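Side-chain contacts in proteasome protein (Corynebacterium glutamicum ATCC 13032, PDB 2P90), which is of unknown function but belongs to the PAC2 family and may act in proteasome-related protein assembly: residues Tyr9-Pro14 against Val124-Lys129; Glu43-His48 against Leu215-Ser220; Asp118-Val123 against Glu184-Asp189; Val201-Ser206 against Gly260-Gln265. One frame throughout, in Å; residues are numbered along the deposited sequence.

The four contacts run from one end of the chain to the other, on and around its main mixed sheet. Contacts 1 and 3 share helix 116-129, and their centres are 14 Å apart. They touch directly: Val124 CG1 lies 3.5 Å from Leu186 CD2. Contact 2 is buried near the middle of the chain, with its centre 23 Å from that of contact 3. Contact 4 lies at the far end, 42 Å from contact 1 between centres. Strand 194-202 and helix 211-225 are consecutive, which links contact 4 to contact 2 along the chain; the nearest atoms of contacts 2 and 4 are about 7 Å apart. No ligand or active site is assigned, so the contacts are described as packing.

Contact 1: residues Tyr9-Pro14 against Val124-Lys129; sequences YELEYP and VDLVEK
The Tyr9 ring has Leu126 over one face. Leu126 CD1 stands 4.1 Å from the ring centroid and 9° off the normal, a well-centred CH-pi contact. Outside the two segments, Phe61 meets the same tyrosine ring with the planes at about 55°. This is an edge strand packing beside a helix in an alpha/beta fold: strand 9-11 is outermost in the mixed sheet and pairs with strand 54-61, while 124-129 is the last part of helix 116-129. The two short axes run nearly parallel, 19° apart, at a closest approach of 12.0 Å. Side chains therefore span the gap.

The other Leu126 methyl takes a different part of the ring. CD2 touches Tyr9 CE2 at 3.7 Å and also lies near CZ and the hydroxyl. The leucine thus spans the ring from its centre to its outer end. With chi1 at 61°, Tyr9 holds its ring over its own backbone, flanked by N and C, and the hydroxyl end extends to the helix. The tyrosine and leucine side chains run alongside each other, head to tail. A water is modelled 3.2 Å from Tyr9 OH, but its distance to Asp125 OD2 is too short to be sound, so a bridge there is doubtful. Leu11 adds a lighter apolar contact from two residues along the strand, on the same side as Tyr9, its CD2 lying 4.1 Å from Leu126 CD2.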
loop_
_atom_site.group_PDB
_atom_site.type_symbol
_atom_site.label_atom_id
_atom_site.label_comp_id
_atom_site.label_asym_id
_atom_site.label_seq_id
_atom_site.Cartn_x
_atom_site.Cartn_y
_atom_site.Cartn_z
ATOM N N TYR B 9 17.639 -7.000 11.247
ATOM C CA TYR B 9 17.473 -8.412 11.589
ATOM C C TYR B 9 18.145 -8.714 12.928
ATOM O O TYR B 9 18.937 -7.925 13.416
ATOM C CB TYR B 9 18.096 -9.322 10.512
ATOM C CG TYR B 9 19.579 -9.118 10.331
ATOM C CD1 TYR B 9 20.053 -8.204 9.387
ATOM C CD2 TYR B 9 20.512 -9.805 11.119
ATOM C CE1 TYR B 9 21.414 -7.965 9.238
ATOM C CE2 TYR B 9 21.904 -9.586 10.963
ATOM C CZ TYR B 9 22.327 -8.671 10.015
ATOM O OH TYR B 9 23.656 -8.430 9.816
ATOM N N GLU B 10 17.854 -9.894 13.458
ATOM C CA GLU B 10 18.454 -10.413 14.660
ATOM C C GLU B 10 19.160 -11.740 14.316
ATOM O O GLU B 10 18.591 -12.603 13.656
ATOM C CB GLU B 10 17.345 -10.651 15.707
ATOM C CG GLU B 10 17.802 -10.601 17.153
ATOM C CD GLU B 10 18.582 -9.314 17.462
ATOM O OE1 GLU B 10 17.962 -8.219 17.379
ATOM O OE2 GLU B 10 19.806 -9.398 17.774
ATOM N N LEU B 11 20.397 -11.908 14.751
ATOM C CA LEU B 11 21.046 -13.214 14.592
ATOM C C LEU B 11 20.551 -14.192 15.614
ATOM O O LEU B 11 20.383 -13.881 16.782
ATOM C CB LEU B 11 22.567 -13.127 14.601
ATOM C CG LEU B 11 23.196 -12.573 13.320
ATOM C CD1 LEU B 11 24.655 -12.217 13.547
ATOM C CD2 LEU B 11 23.045 -13.511 12.156
ATOM N N GLU B 12 20.285 -15.394 15.163
ATOM C CA GLU B 12 19.822 -16.420 16.073
ATOM C C GLU B 12 20.945 -16.844 17.060
ATOM O O GLU B 12 22.143 -16.907 16.716
ATOM C CB GLU B 12 19.274 -17.577 15.249
ATOM C CG GLU B 12 18.523 -18.601 16.043
ATOM C CD GLU B 12 17.071 -18.195 16.367
ATOM O OE1 GLU B 12 16.622 -17.033 16.059
ATOM O OE2 GLU B 12 16.391 -19.083 16.940
ATOM N N TYR B 13 20.545 -17.070 18.300
ATOM C CA TYR B 13 21.472 -17.465 19.348
ATOM C C TYR B 13 20.933 -18.723 20.028
ATOM O O TYR B 13 19.754 -18.757 20.373
ATOM C CB TYR B 13 21.610 -16.353 20.372
ATOM C CG TYR B 13 22.597 -16.696 21.445
ATOM C CD1 TYR B 13 23.927 -16.281 21.346
ATOM C CD2 TYR B 13 22.216 -17.455 22.565
ATOM C CE1 TYR B 13 24.849 -16.602 22.322
ATOM C CE2 TYR B 13 23.144 -17.787 23.553
ATOM C CZ TYR B 13 24.456 -17.353 23.416
ATOM O OH TYR B 13 25.384 -17.654 24.384
ATOM N N PRO B 14 21.772 -19.781 20.178
ATOM C CA PRO B 14 23.180 -19.834 19.737
ATOM C C PRO B 14 23.260 -20.028 18.224
ATOM O O PRO B 14 22.408 -20.703 17.634
ATOM C CB PRO B 14 23.761 -21.061 20.486
ATOM C CG PRO B 14 22.627 -21.629 21.317
ATOM C CD PRO B 14 21.345 -21.074 20.756
ATOM N N VAL B 124 23.607 -7.956 2.052
ATOM C CA VAL B 124 25.004 -8.048 1.701
ATOM C C VAL B 124 25.935 -8.208 2.901
ATOM O O VAL B 124 26.887 -8.956 2.797
ATOM C CB VAL B 124 25.524 -7.049 0.617
ATOM C CG1 VAL B 124 24.431 -6.626 -0.337
ATOM C CG2 VAL B 124 26.181 -5.878 1.233
ATOM N N ASP B 125 25.638 -7.595 4.047
ATOM C CA ASP B 125 26.462 -7.862 5.233
ATOM C C ASP B 125 26.388 -9.328 5.653
ATOM O O ASP B 125 27.337 -9.855 6.245
ATOM C CB ASP B 125 26.078 -7.022 6.454
ATOM C CG ASP B 125 26.166 -5.526 6.210
ATOM O OD1 ASP B 125 27.044 -5.055 5.414
ATOM O OD2 ASP B 125 25.320 -4.830 6.834
ATOM N N LEU B 126 25.244 -9.964 5.385
ATOM C CA LEU B 126 25.066 -11.355 5.761
ATOM C C LEU B 126 25.822 -12.290 4.813
ATOM O O LEU B 126 26.414 -13.276 5.288
ATOM C CB LEU B 126 23.584 -11.746 5.895
ATOM C CG LEU B 126 22.834 -11.225 7.121
ATOM C CD1 LEU B 126 21.324 -11.413 6.964
ATOM C CD2 LEU B 126 23.347 -11.883 8.392
ATOM N N VAL B 127 25.830 -11.981 3.507
ATOM C CA VAL B 127 26.604 -12.789 2.581
ATOM C C VAL B 127 28.122 -12.723 2.851
ATOM O O VAL B 127 28.825 -13.749 2.729
ATOM C CB VAL B 127 26.266 -12.600 1.048
ATOM C CG1 VAL B 127 24.863 -12.087 0.807
ATOM C CG2 VAL B 127 27.353 -11.831 0.263
ATOM N N GLU B 128 28.607 -11.536 3.223
ATOM C CA GLU B 128 29.975 -11.402 3.692
ATOM C C GLU B 128 30.209 -12.173 4.977
ATOM O O GLU B 128 31.140 -12.990 5.056
ATOM C CB GLU B 128 30.386 -9.930 3.842
ATOM C CG GLU B 128 31.154 -9.439 2.610
ATOM C CD GLU B 128 30.661 -8.084 2.117
ATOM O OE1 GLU B 128 30.159 -7.274 2.948
ATOM O OE2 GLU B 128 30.786 -7.818 0.901
ATOM N N LYS B 129 29.348 -11.928 5.966
ATOM C CA LYS B 129 29.421 -12.609 7.238
ATOM C C LYS B 129 29.596 -14.129 7.041
ATOM O O LYS B 129 30.376 -14.763 7.725
ATOM C CB LYS B 129 28.162 -12.298 8.057
ATOM C CG LYS B 129 28.252 -12.606 9.549
ATOM C CD LYS B 129 29.140 -11.592 10.248
ATOM C CE LYS B 129 29.612 -12.074 11.633
ATOM N NZ LYS B 129 30.819 -12.983 11.668
HETATM O O HOH W 1 23.928 -5.407 8.717
#

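Contact 2: residues Glu43-His48 against Leu215-Ser220; sequences ESSSSH and LKLLQS
Leu218 reaches across to helix 43-48 and divides its two methyls between two residues. CD2 rests on Ser45 CB at 3.8 Å. CD1 goes to the His48 ring and meets it at a slant. The His48 and Leu218 side chains cross obliquely. The imidazole is probably turned over in the model, so the identity of its touching atom is uncertain. Leu218 CG lies anti to the carbonyl carbon (chi1 -72°), and from there its fork opens onto both partners, one helical turn apart.

Ser45 also meets Leu217. Its OG lies 3.8 Å from Leu217 CD1, a van der Waals contact. The polar partner of that hydroxyl is Ala41 O, one turn back in its own helix. This hydrogen bond satisfies the OG while it also packs against the leucine methyl.

The contact is a helix-helix crossing within the alpha/beta fold. The 43-48 and 215-220 segments of helices 41-52 and 211-225 cross at -60°, with axes 9.4 Å apart. Ser45 CA and Leu218 CA are the nearest CA pair at 6.4 Å, consistent with the small serine side chain. Leu217 also touches Val199 of strand 194-202, and Leu234 of helix 232-250 packs on both His48 and Leu218.

Farther along the second helix, Ser220 OG donates to Lys216 O at 2.7 Å. It arrives from the face of the carbonyl plane opposite to Ser220 N.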
loop_
_atom_site.group_PDB
_atom_site.type_symbol
_atom_site.label_atom_id
_atom_site.label_comp_id
_atom_site.label_asym_id
_atom_site.label_seq_id
_atom_site.Cartn_x
_atom_site.Cartn_y
_atom_site.Cartn_z
ATOM N N GLU B 43 7.435 -19.347 -3.740
ATOM C CA GLU B 43 7.079 -19.751 -2.402
ATOM C C GLU B 43 7.065 -21.292 -2.310
ATOM O O GLU B 43 7.451 -21.854 -1.276
ATOM C CB GLU B 43 5.752 -19.112 -1.989
ATOM C CG GLU B 43 4.598 -19.277 -3.050
ATOM C CD GLU B 43 4.434 -18.129 -4.169
ATOM O OE1 GLU B 43 5.465 -17.798 -4.945
ATOM O OE2 GLU B 43 3.215 -17.644 -4.272
ATOM N N SER B 44 6.652 -21.978 -3.381
ATOM C CA SER B 44 6.664 -23.450 -3.363
ATOM C C SER B 44 8.064 -24.050 -3.291
ATOM O O SER B 44 8.272 -25.044 -2.624
ATOM C CB SER B 44 5.898 -24.045 -4.534
ATOM O OG SER B 44 4.534 -23.753 -4.351
ATOM N N SER B 45 9.006 -23.433 -3.977
ATOM C CA SER B 45 10.378 -23.868 -3.945
ATOM C C SER B 45 10.928 -23.841 -2.529
ATOM O O SER B 45 11.471 -24.836 -2.050
ATOM C CB SER B 45 11.220 -22.974 -4.836
ATOM O OG SER B 45 10.803 -23.112 -6.178
ATOM N N SER B 46 10.779 -22.705 -1.852
ATOM C CA SER B 46 11.336 -22.568 -0.514
ATOM C C SER B 46 10.572 -23.428 0.487
ATOM O O SER B 46 11.169 -24.092 1.334
ATOM C CB SER B 46 11.445 -21.089 -0.069
ATOM O OG SER B 46 10.183 -20.499 0.114
ATOM N N SER B 47 9.259 -23.454 0.377
ATOM C CA SER B 47 8.518 -24.261 1.315
ATOM C C SER B 47 8.717 -25.778 1.079
ATOM O O SER B 47 8.723 -26.548 2.021
ATOM C CB SER B 47 7.042 -23.829 1.404
ATOM O OG SER B 47 6.294 -24.464 0.409
ATOM N N HIS B 48 8.973 -26.186 -0.154
ATOM C CA HIS B 48 9.310 -27.577 -0.426
ATOM C C HIS B 48 10.634 -28.028 0.245
ATOM O O HIS B 48 10.698 -29.112 0.863
ATOM C CB HIS B 48 9.340 -27.846 -1.935
ATOM C CG HIS B 48 9.651 -29.265 -2.279
ATOM N ND1 HIS B 48 10.899 -29.670 -2.712
ATOM C CD2 HIS B 48 8.893 -30.390 -2.207
ATOM C CE1 HIS B 48 10.885 -30.980 -2.923
ATOM N NE2 HIS B 48 9.681 -31.438 -2.618
ATOM N N LEU B 215 9.601 -27.282 -9.684
ATOM C CA LEU B 215 10.562 -28.322 -10.097
ATOM C C LEU B 215 11.703 -27.775 -10.940
ATOM O O LEU B 215 12.878 -27.981 -10.633
ATOM C CB LEU B 215 9.827 -29.439 -10.868
ATOM C CG LEU B 215 10.556 -30.755 -11.185
ATOM C CD1 LEU B 215 11.130 -31.482 -9.935
ATOM C CD2 LEU B 215 9.626 -31.702 -11.918
ATOM N N LYS B 216 11.344 -27.051 -11.993
ATOM C CA LYS B 216 12.335 -26.420 -12.839
ATOM C C LYS B 216 13.260 -25.479 -12.056
ATOM O O LYS B 216 14.481 -25.567 -12.211
ATOM C CB LYS B 216 11.665 -25.707 -14.025
ATOM C CG LYS B 216 12.630 -25.358 -15.158
ATOM C CD LYS B 216 13.423 -26.594 -15.615
ATOM C CE LYS B 216 14.847 -26.223 -16.048
ATOM N NZ LYS B 216 14.921 -25.804 -17.477
ATOM N N LEU B 217 12.699 -24.579 -11.231
ATOM C CA LEU B 217 13.548 -23.687 -10.418
ATOM C C LEU B 217 14.484 -24.499 -9.515
ATOM O O LEU B 217 15.659 -24.198 -9.422
ATOM C CB LEU B 217 12.736 -22.693 -9.567
ATOM C CG LEU B 217 12.086 -21.469 -10.200
ATOM C CD1 LEU B 217 11.156 -20.814 -9.171
ATOM C CD2 LEU B 217 13.104 -20.451 -10.748
ATOM N N LEU B 218 13.952 -25.537 -8.881
ATOM C CA LEU B 218 14.743 -26.316 -7.961
ATOM C C LEU B 218 15.884 -27.093 -8.669
ATOM O O LEU B 218 17.028 -27.106 -8.190
ATOM C CB LEU B 218 13.844 -27.228 -7.121
ATOM C CG LEU B 218 12.975 -26.552 -6.049
ATOM C CD1 LEU B 218 12.222 -27.581 -5.231
ATOM C CD2 LEU B 218 13.840 -25.675 -5.124
ATOM N N GLN B 219 15.589 -27.707 -9.819
ATOM C CA GLN B 219 16.632 -28.412 -10.549
ATOM C C GLN B 219 17.668 -27.453 -11.150
ATOM O O GLN B 219 18.833 -27.804 -11.278
ATOM C CB GLN B 219 16.077 -29.503 -11.521
ATOM C CG GLN B 219 15.235 -29.061 -12.709
ATOM C CD GLN B 219 14.259 -30.170 -13.218
ATOM O OE1 GLN B 219 14.253 -31.317 -12.734
ATOM N NE2 GLN B 219 13.422 -29.807 -14.193
ATOM N N SER B 220 17.266 -26.216 -11.442
ATOM C CA SER B 220 18.244 -25.215 -11.884
ATOM C C SER B 220 19.219 -24.864 -10.751
ATOM O O SER B 220 20.409 -24.655 -10.976
ATOM C CB SER B 220 17.558 -23.961 -12.409
ATOM O OG SER B 220 16.611 -24.303 -13.393
#

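Contact 3: residues Asp118-Val123 against Glu184-Asp189; sequences DFSNAV and EKLLKD
Ser120 OG hydrogen-bonds mainly to Trp116 O, one turn back in its own helix; Gly117 O is only a weak alternative acceptor. Across the contact the hydroxyl meets only a methyl: Leu186 CD2 lies 3.5 Å from Ser120 OG. A chi1 of 73° turns the OG back along its own helix, within range of the Trp116 carbonyl.

The same methyl touches the amide of the next residue. Asn121 OD1 is 3.4 Å from Leu186 CD2, so this one carbon packs against two side-chain oxygens of neighbouring residues. The Asn121 and Leu186 side chains cross at about a right angle. Asn121 starts out pointing away from the second helix, yet its amide swings round to the leucine. On the other side, Leu186 has its CG anti to the backbone N (chi1 -177°), and both of its methyls lie near Asn121 OD1, CD1 more loosely at 4.2 Å.

Leu186 packs helix 179-189 against helix 116-129 in the alpha/beta fold, and is the main bridge between the two segments. A second subunit also borders this region: Glu184 and Lys188 pack on its Val83, Lys185 packs on its Thr84, and Asp118 N hydrogen-bonds to its Asp64 OD2.

In the last turn of helix 179-189, Lys185, Lys188 and Asp189 form a salt-bridge network. Lys185 NZ lies 2.8 Å from Asp189 OD2, and Lys188 NZ makes a long pairing with Asp189 OD1.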
loop_
_atom_site.group_PDB
_atom_site.type_symbol
_atom_site.label_atom_id
_atom_site.label_comp_id
_atom_site.label_asym_id
_atom_site.label_seq_id
_atom_site.Cartn_x
_atom_site.Cartn_y
_atom_site.Cartn_z
ATOM N N ASP B 118 18.149 -0.249 3.167
ATOM C CA ASP B 118 18.652 -0.917 4.366
ATOM C C ASP B 118 18.586 -2.437 4.246
ATOM O O ASP B 118 19.482 -3.125 4.714
ATOM C CB ASP B 118 17.910 -0.467 5.621
ATOM C CG ASP B 118 18.046 1.052 5.896
ATOM O OD1 ASP B 118 19.015 1.683 5.431
ATOM O OD2 ASP B 118 17.166 1.619 6.581
ATOM N N PHE B 119 17.540 -2.949 3.603
ATOM C CA PHE B 119 17.353 -4.394 3.444
ATOM C C PHE B 119 18.417 -5.039 2.554
ATOM O O PHE B 119 19.005 -6.056 2.915
ATOM C CB PHE B 119 15.944 -4.718 2.900
ATOM C CG PHE B 119 15.735 -6.169 2.632
ATOM C CD1 PHE B 119 15.597 -7.071 3.691
ATOM C CD2 PHE B 119 15.679 -6.656 1.311
ATOM C CE1 PHE B 119 15.425 -8.439 3.441
ATOM C CE2 PHE B 119 15.527 -8.015 1.055
ATOM C CZ PHE B 119 15.391 -8.910 2.108
ATOM N N SER B 120 18.637 -4.470 1.379
ATOM C CA SER B 120 19.630 -5.020 0.489
ATOM C C SER B 120 21.040 -4.853 1.098
ATOM O O SER B 120 21.844 -5.770 1.026
ATOM C CB SER B 120 19.490 -4.379 -0.868
ATOM O OG SER B 120 19.956 -3.077 -0.773
ATOM N N ASN B 121 21.310 -3.740 1.783
ATOM C CA ASN B 121 22.531 -3.640 2.574
ATOM C C ASN B 121 22.684 -4.663 3.707
ATOM O O ASN B 121 23.760 -5.155 3.914
ATOM C CB ASN B 121 22.773 -2.213 3.053
ATOM C CG ASN B 121 23.210 -1.296 1.910
ATOM O OD1 ASN B 121 24.266 -1.495 1.316
ATOM N ND2 ASN B 121 22.403 -0.299 1.600
ATOM N N ALA B 122 21.615 -4.962 4.442
ATOM C CA ALA B 122 21.664 -5.948 5.501
ATOM C C ALA B 122 21.938 -7.340 4.917
ATOM O O ALA B 122 22.665 -8.169 5.519
ATOM C CB ALA B 122 20.347 -5.950 6.287
ATOM N N VAL B 123 21.351 -7.594 3.742
ATOM C CA VAL B 123 21.571 -8.865 3.092
ATOM C C VAL B 123 23.027 -9.024 2.599
ATOM O O VAL B 123 23.625 -10.105 2.764
ATOM C CB VAL B 123 20.513 -9.226 2.021
ATOM C CG1 VAL B 123 20.920 -10.529 1.337
ATOM C CG2 VAL B 123 19.159 -9.426 2.690
ATOM N N GLU B 184 20.413 -7.603 -6.197
ATOM C CA GLU B 184 21.234 -8.056 -7.322
ATOM C C GLU B 184 22.160 -6.955 -7.774
ATOM O O GLU B 184 23.356 -7.172 -7.827
ATOM C CB GLU B 184 20.391 -8.503 -8.519
ATOM C CG GLU B 184 19.717 -9.832 -8.329
ATOM C CD GLU B 184 19.232 -10.374 -9.636
ATOM O OE1 GLU B 184 20.100 -10.565 -10.538
ATOM O OE2 GLU B 184 18.019 -10.634 -9.769
ATOM N N LYS B 185 21.609 -5.778 -8.073
ATOM C CA LYS B 185 22.419 -4.649 -8.494
ATOM C C LYS B 185 23.495 -4.268 -7.477
ATOM O O LYS B 185 24.597 -3.918 -7.862
ATOM C CB LYS B 185 21.552 -3.445 -8.860
ATOM C CG LYS B 185 22.185 -2.598 -9.962
ATOM C CD LYS B 185 21.447 -1.298 -10.197
ATOM C CE LYS B 185 22.354 -0.293 -10.922
ATOM N NZ LYS B 185 23.633 -0.038 -10.181
ATOM N N LEU B 186 23.195 -4.360 -6.184
ATOM C CA LEU B 186 24.186 -4.009 -5.159
ATOM C C LEU B 186 25.330 -5.054 -5.027
ATOM O O LEU B 186 26.484 -4.716 -4.719
ATOM C CB LEU B 186 23.487 -3.801 -3.820
ATOM C CG LEU B 186 24.299 -3.354 -2.607
ATOM C CD1 LEU B 186 24.901 -1.936 -2.799
ATOM C CD2 LEU B 186 23.440 -3.407 -1.360
ATOM N N LEU B 187 24.989 -6.319 -5.239
ATOM C CA LEU B 187 25.960 -7.406 -5.185
ATOM C C LEU B 187 26.896 -7.232 -6.369
ATOM O O LEU B 187 28.098 -7.155 -6.176
ATOM C CB LEU B 187 25.273 -8.789 -5.169
ATOM C CG LEU B 187 24.707 -9.239 -3.818
ATOM C CD1 LEU B 187 23.664 -10.353 -3.906
ATOM C CD2 LEU B 187 25.828 -9.627 -2.867
ATOM N N LYS B 188 26.344 -7.089 -7.568
ATOM C CA LYS B 188 27.135 -6.728 -8.742
ATOM C C LYS B 188 28.090 -5.544 -8.462
ATOM O O LYS B 188 29.321 -5.713 -8.501
ATOM C CB LYS B 188 26.232 -6.449 -9.942
ATOM C CG LYS B 188 26.969 -5.970 -11.184
ATOM C CD LYS B 188 25.983 -5.668 -12.312
ATOM C CE LYS B 188 25.380 -4.256 -12.173
ATOM N NZ LYS B 188 26.051 -3.222 -13.063
ATOM N N ASP B 189 27.528 -4.375 -8.145
ATOM C CA ASP B 189 28.302 -3.167 -7.888
ATOM C C ASP B 189 29.365 -3.369 -6.818
ATOM O O ASP B 189 30.367 -2.663 -6.791
ATOM C CB ASP B 189 27.379 -2.020 -7.449
ATOM C CG ASP B 189 26.448 -1.546 -8.550
ATOM O OD1 ASP B 189 26.569 -2.035 -9.694
ATOM O OD2 ASP B 189 25.587 -0.674 -8.267
#

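Contact 4: residues Val201-Ser206 against Gly260-Gln265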
loop_
_atom_site.group_PDB
_atom_site.type_symbol
_atom_site.label_atom_id
_atom_site.label_comp_id
_atom_site.label_asym_id
_atom_site.label_seq_id
_atom_site.Cartn_x
_atom_site.Cartn_y
_atom_site.Cartn_z
ATOM N N VAL B 201 5.998 -19.473 -16.929
ATOM C CA VAL B 201 4.822 -20.235 -16.585
ATOM C C VAL B 201 3.729 -19.833 -17.571
ATOM O O VAL B 201 3.591 -18.644 -17.836
ATOM C CB VAL B 201 4.401 -19.915 -15.116
ATOM C CG1 VAL B 201 3.103 -20.646 -14.713
ATOM C CG2 VAL B 201 5.577 -20.188 -14.126
ATOM N N PRO B 202 2.978 -20.816 -18.146
ATOM C CA PRO B 202 1.878 -20.465 -19.051
ATOM C C PRO B 202 1.018 -19.414 -18.377
ATOM O O PRO B 202 0.630 -19.604 -17.241
ATOM C CB PRO B 202 1.109 -21.785 -19.203
ATOM C CG PRO B 202 2.111 -22.819 -18.964
ATOM C CD PRO B 202 3.114 -22.284 -18.012
ATOM N N HIS B 203 0.756 -18.303 -19.055
ATOM C CA HIS B 203 0.052 -17.195 -18.426
ATOM C C HIS B 203 -1.329 -17.617 -17.958
ATOM O O HIS B 203 -1.807 -17.129 -16.929
ATOM C CB HIS B 203 -0.046 -15.973 -19.364
ATOM C CG HIS B 203 -0.899 -16.211 -20.565
ATOM N ND1 HIS B 203 -0.496 -17.006 -21.617
ATOM C CD2 HIS B 203 -2.152 -15.793 -20.867
ATOM C CE1 HIS B 203 -1.464 -17.062 -22.521
ATOM N NE2 HIS B 203 -2.480 -16.337 -22.088
ATOM N N TYR B 204 -1.968 -18.532 -18.692
ATOM C CA TYR B 204 -3.390 -18.833 -18.446
ATOM C C TYR B 204 -3.564 -19.774 -17.263
ATOM O O TYR B 204 -4.690 -20.083 -16.854
ATOM C CB TYR B 204 -4.048 -19.412 -19.708
ATOM C CG TYR B 204 -3.317 -20.603 -20.287
ATOM C CD1 TYR B 204 -2.228 -20.422 -21.156
ATOM C CD2 TYR B 204 -3.701 -21.909 -19.979
ATOM C CE1 TYR B 204 -1.548 -21.495 -21.695
ATOM C CE2 TYR B 204 -3.005 -23.008 -20.518
ATOM C CZ TYR B 204 -1.937 -22.785 -21.383
ATOM O OH TYR B 204 -1.226 -23.835 -21.928
ATOM N N VAL B 205 -2.431 -20.233 -16.722
ATOM C CA VAL B 205 -2.394 -21.137 -15.579
ATOM C C VAL B 205 -1.649 -20.517 -14.367
ATOM O O VAL B 205 -1.471 -21.158 -13.315
ATOM C CB VAL B 205 -1.767 -22.493 -16.029
ATOM C CG1 VAL B 205 -0.245 -22.537 -15.757
ATOM C CG2 VAL B 205 -2.502 -23.629 -15.381
ATOM N N SER B 206 -1.239 -19.259 -14.522
ATOM C CA SER B 206 -0.351 -18.579 -13.569
ATOM C C SER B 206 -0.929 -18.308 -12.171
ATOM O O SER B 206 -0.168 -18.215 -11.197
ATOM C CB SER B 206 0.176 -17.270 -14.175
ATOM O OG SER B 206 1.444 -17.479 -14.784
ATOM N N GLY B 260 -2.022 -24.876 -29.327
ATOM C CA GLY B 260 -1.254 -25.169 -30.547
ATOM C C GLY B 260 -0.502 -23.979 -31.120
ATOM O O GLY B 260 0.621 -24.120 -31.596
ATOM N N ALA B 261 -1.109 -22.798 -31.073
ATOM C CA ALA B 261 -0.417 -21.570 -31.483
ATOM C C ALA B 261 0.789 -21.211 -30.565
ATOM O O ALA B 261 1.840 -20.787 -31.050
ATOM C CB ALA B 261 -1.393 -20.419 -31.586
ATOM N N LEU B 262 0.644 -21.409 -29.261
ATOM C CA LEU B 262 1.782 -21.265 -28.326
ATOM C C LEU B 262 2.851 -22.347 -28.517
ATOM O O LEU B 262 4.048 -22.094 -28.298
ATOM C CB LEU B 262 1.321 -21.239 -26.861
ATOM C CG LEU B 262 0.374 -20.111 -26.406
ATOM C CD1 LEU B 262 -0.314 -20.428 -25.031
ATOM C CD2 LEU B 262 1.107 -18.752 -26.375
ATOM N N GLU B 263 2.415 -23.541 -28.924
ATOM C CA GLU B 263 3.311 -24.658 -29.220
ATOM C C GLU B 263 4.202 -24.347 -30.408
ATOM O O GLU B 263 5.403 -24.653 -30.387
ATOM C CB GLU B 263 2.510 -25.927 -29.497
ATOM C CG GLU B 263 1.931 -26.562 -28.230
ATOM C CD GLU B 263 1.029 -27.770 -28.494
ATOM O OE1 GLU B 263 0.815 -28.141 -29.685
ATOM O OE2 GLU B 263 0.531 -28.347 -27.501
ATOM N N GLN B 264 3.607 -23.711 -31.420
ATOM C CA GLN B 264 4.301 -23.345 -32.649
ATOM C C GLN B 264 5.321 -22.253 -32.356
ATOM O O GLN B 264 6.495 -22.373 -32.700
ATOM C CB GLN B 264 3.295 -22.879 -33.710
ATOM C CG GLN B 264 3.681 -23.284 -35.129
ATOM C CD GLN B 264 2.701 -22.786 -36.219
ATOM O OE1 GLN B 264 1.864 -21.881 -35.981
ATOM N NE2 GLN B 264 2.823 -23.361 -37.434
ATOM N N GLN B 265 4.856 -21.190 -31.707
ATOM C CA GLN B 265 5.700 -20.120 -31.185
ATOM C C GLN B 265 6.917 -20.661 -30.405
ATOM O O GLN B 265 8.058 -20.334 -30.706
ATOM C CB GLN B 265 4.824 -19.234 -30.300
ATOM C CG GLN B 265 5.530 -18.117 -29.537
ATOM C CD GLN B 265 4.525 -17.144 -28.888
ATOM O OE1 GLN B 265 4.655 -16.792 -27.707
ATOM N NE2 GLN B 265 3.518 -16.705 -29.668
#
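Segment 201-206 leaves strand 194-202 through a 3-10 turn at 203-205, with Val205 N bonded to Pro202 O at 3.2 Å, and faces a run of regular helix at 260-265. Tyr204 and Leu262 make the main contact. Tyr204 CE1 lies 3.7 Å from Leu262 CD1. The methyl comes to the tyrosine ring obliquely.

His203 meets the same methyl more loosely. Leu262 CD1 approaches the imidazole at its edge, near the ring plane, 4.4 Å from His203 CE1. The two rings also meet each other: Tyr204 CD1 stands 3.6 Å above the imidazole plane, offset toward its rim.

The contact joins the 3-10 turn that follows strand 194-202 to the last modelled helix, 253-276. Tyr204 OH hydrogen-bonds to His147 ND1, and His203 ND1 bonds weakly to Met143 O. Tyr204 OH and, weakly, His203 ND1 thus have partners outside the two segments. What crosses between the segments is a single methyl against ring carbons, so this small join rests on van der Waals packing, without a hydrogen bond.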